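Ditrans,polycis-undecaprenyl-diphosphate synthase ((2E,6E)-farnesyl-diphosphate specific) (Acinetobacter baumannii, PDB 6ACS) probably condenses isopentenyl diphosphate units with farnesyl diphosphate, using magnesium, to make undecaprenyl diphosphate, precursor of the lipid carrier for bacterial cell-wall synthesis. Local coordinates at residues 14-19 against 184-189. Numbering follows the deposited sequence.
Sequences AIIMDG and LIRTGG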
ATOM      1  N   ALA B  14      -0.327   1.337  12.920  1.00 19.65           N
ATOM      2  CA  ALA B  14      -0.877   0.035  12.580  1.00 19.24           C
ATOM      3  C   ALA B  14       0.182  -1.013  12.857  1.00 21.42           C
ATOM      4  O   ALA B  14       1.366  -0.759  12.658  1.00 21.22           O
ATOM      5  CB  ALA B  14      -1.307  -0.034  11.114  1.00 18.61           C
ATOM      6  N   ILE B  15      -0.237  -2.199  13.305  1.00 22.72           N
ATOM      7  CA  ILE B  15       0.710  -3.265  13.635  1.00 19.13           C
ATOM      8  C   ILE B  15       0.252  -4.588  13.033  1.00 23.52           C
ATOM      9  O   ILE B  15      -0.884  -5.025  13.261  1.00 23.96           O
ATOM     10  CB  ILE B  15       0.886  -3.434  15.156  1.00 22.75           C
ATOM     11  CG1 ILE B  15       1.224  -2.096  15.809  1.00 23.05           C
ATOM     12  CG2 ILE B  15       1.992  -4.461  15.434  1.00 22.40           C
ATOM     13  CD1 ILE B  15       1.436  -2.198  17.333  1.00 25.51           C
ATOM     14  N   ILE B  16       1.150  -5.236  12.296  1.00 20.83           N
ATOM     15  CA  ILE B  16       0.993  -6.625  11.880  1.00 21.69           C
ATOM     16  C   ILE B  16       1.728  -7.462  12.910  1.00 27.87           C
ATOM     17  O   ILE B  16       2.963  -7.433  12.976  1.00 24.64           O
ATOM     18  CB  ILE B  16       1.560  -6.855  10.480  1.00 24.63           C
ATOM     19  CG1 ILE B  16       0.801  -5.991   9.474  1.00 22.81           C
ATOM     20  CG2 ILE B  16       1.471  -8.332  10.092  1.00 24.93           C
ATOM     21  CD1 ILE B  16       1.426  -6.080   8.084  1.00 26.01           C
ATOM     22  N   MET B  17       0.959  -8.169  13.730  1.00 26.16           N
ATOM     23  CA  MET B  17       1.471  -8.952  14.848  1.00 30.18           C
ATOM     24  C   MET B  17       1.787 -10.334  14.295  1.00 36.61           C
ATOM     25  O   MET B  17       0.883 -11.147  14.076  1.00 42.15           O
ATOM     26  CB  MET B  17       0.427  -9.006  15.960  1.00 27.93           C
ATOM     27  CG  MET B  17      -0.074  -7.633  16.414  1.00 30.73           C
ATOM     28  SD  MET B  17      -1.402  -7.708  17.653  1.00 35.49           S
ATOM     29  CE  MET B  17      -2.756  -8.373  16.689  1.00 34.13           C
ATOM     30  N   ASP B  18       3.069 -10.621  14.089  1.00 29.99           N
ATOM     31  CA  ASP B  18       3.485 -11.868  13.465  1.00 29.83           C
ATOM     32  C   ASP B  18       4.595 -12.494  14.297  1.00 34.87           C
ATOM     33  O   ASP B  18       5.535 -11.812  14.708  1.00 29.71           O
ATOM     34  CB  ASP B  18       3.955 -11.608  12.022  1.00 30.84           C
ATOM     35  CG  ASP B  18       4.286 -12.878  11.266  1.00 43.31           C
ATOM     36  OD1 ASP B  18       3.867 -13.978  11.703  1.00 46.29           O
ATOM     37  OD2 ASP B  18       4.979 -12.764  10.228  1.00 45.82           O
ATOM     38  N   GLY B  19       4.509 -13.811  14.473  1.00 48.46           N
ATOM     39  CA  GLY B  19       5.428 -14.548  15.318  1.00 66.28           C
ATOM     40  C   GLY B  19       5.951 -15.842  14.734  1.00 85.50           C
ATOM     41  O   GLY B  19       6.629 -16.601  15.435  1.00 89.12           O
ATOM     42  N   LEU B 184       3.376   1.988  10.114  1.00 19.30           N
ATOM     43  CA  LEU B 184       2.950   0.594  10.120  1.00 19.36           C
ATOM     44  C   LEU B 184       4.145  -0.244  10.545  1.00 23.78           C
ATOM     45  O   LEU B 184       5.186  -0.207   9.891  1.00 23.57           O
ATOM     46  CB  LEU B 184       2.423   0.169   8.746  1.00 21.11           C
ATOM     47  CG  LEU B 184       1.852  -1.252   8.616  1.00 24.13           C
ATOM     48  CD1 LEU B 184       0.866  -1.277   7.439  1.00 31.09           C
ATOM     49  CD2 LEU B 184       2.942  -2.285   8.429  1.00 24.02           C
ATOM     50  N   ILE B 185       3.972  -1.032  11.605  1.00 19.16           N
ATOM     51  CA  ILE B 185       5.009  -1.907  12.149  1.00 19.56           C
ATOM     52  C   ILE B 185       4.675  -3.331  11.756  1.00 22.16           C
ATOM     53  O   ILE B 185       3.544  -3.780  11.965  1.00 22.39           O
ATOM     54  CB  ILE B 185       5.059  -1.796  13.682  1.00 21.20           C
ATOM     55  CG1 ILE B 185       5.500  -0.411  14.096  1.00 22.25           C
ATOM     56  CG2 ILE B 185       5.940  -2.895  14.312  1.00 21.76           C
ATOM     57  CD1 ILE B 185       5.180  -0.110  15.553  1.00 23.45           C
ATOM     58  N   ARG B 186       5.660  -4.064  11.255  1.00 22.51           N
ATOM     59  CA  ARG B 186       5.479  -5.496  11.070  1.00 24.53           C
ATOM     60  C   ARG B 186       6.576  -6.247  11.802  1.00 25.55           C
ATOM     61  O   ARG B 186       7.762  -6.072  11.498  1.00 24.67           O
ATOM     62  CB  ARG B 186       5.484  -5.895   9.609  1.00 22.86           C
ATOM     63  CG  ARG B 186       5.365  -7.386   9.567  1.00 27.18           C
ATOM     64  CD  ARG B 186       5.148  -7.925   8.252  1.00 30.56           C
ATOM     65  NE  ARG B 186       5.036  -9.377   8.362  1.00 30.47           N
ATOM     66  CZ  ARG B 186       4.420 -10.120   7.463  1.00 29.33           C
ATOM     67  NH1 ARG B 186       3.878  -9.536   6.413  1.00 33.53           N
ATOM     68  NH2 ARG B 186       4.364 -11.438   7.605  1.00 30.40           N
ATOM     69  N   THR B 187       6.172  -7.119  12.725  1.00 25.50           N
ATOM     70  CA  THR B 187       7.094  -7.972  13.455  1.00 25.13           C
ATOM     71  C   THR B 187       7.249  -9.300  12.715  1.00 23.98           C
ATOM     72  O   THR B 187       6.577  -9.567  11.717  1.00 26.05           O
ATOM     73  CB  THR B 187       6.591  -8.188  14.894  1.00 28.81           C
ATOM     74  OG1 THR B 187       5.339  -8.896  14.867  1.00 27.84           O
ATOM     75  CG2 THR B 187       6.358  -6.846  15.571  1.00 27.56           C
ATOM     76  N   GLY B 188       8.200 -10.110  13.167  1.00 25.41           N
ATOM     77  CA  GLY B 188       8.334 -11.462  12.661  1.00 27.04           C
ATOM     78  C   GLY B 188       9.389 -11.673  11.590  1.00 30.01           C
ATOM     79  O   GLY B 188       9.693 -12.826  11.272  1.00 33.98           O
ATOM     80  N   GLY B 189       9.924 -10.614  10.993  1.00 26.76           N
ATOM     81  CA  GLY B 189      11.050 -10.723  10.093  1.00 27.26           C
ATOM     82  C   GLY B 189      10.753 -10.528   8.620  1.00 25.76           C
ATOM     83  O   GLY B 189      11.686 -10.252   7.852  1.00 27.87           O
TER
HETATM   84  O   HOH W   1       7.099 -11.062   9.486  1.00 35.07           O
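Asp18 and Arg186 form a salt bridge at the C-terminal ends of neighbouring parallel strands 12-17 and 183-186, Asp18 one residue past its strand. Arg186 NH2 reaches Asp18 OD2 at 3.0 Å, lying above the carboxylate plane, while the oxygen sits at the guanidinium edge; the two planes are 63° apart. Water 1 ties the pair together, donating to Asp18 OD2 and Thr187 O and accepting from Arg186 NE (2.9 Å). Arg186 NH1 bonds Ser194 OG and Arg192 O, fixing the guanidinium's rotation. Asp18 is the predicted catalytic, magnesium-binding aspartate and Arg186 a predicted substrate ligand, placed at strand ends as in other cis-prenyltransferases.

Backbone bonds join the strands: Ile185 N to Ala14 O and Ile16 N to Ile185 O, both 2.8 Å, then Thr187 N to Ile16 O. Thr187 OG1 (chi1 64°) extends the pairing, donating to Asp18 O at 2.9 Å. Gly188, with positive phi, leaves room for the Asp18 carboxylate.

Beta-branched Ile16 suits an extended strand: CD1 meets Leu184 CD2 at 4.1 Å, while CG2 covers one guanidinium face, offset toward its rim. Outside this pair, strand 56-61 flanks 12-17, strand 205-208 flanks 183-186, and helix 218-235 packs on Ile185.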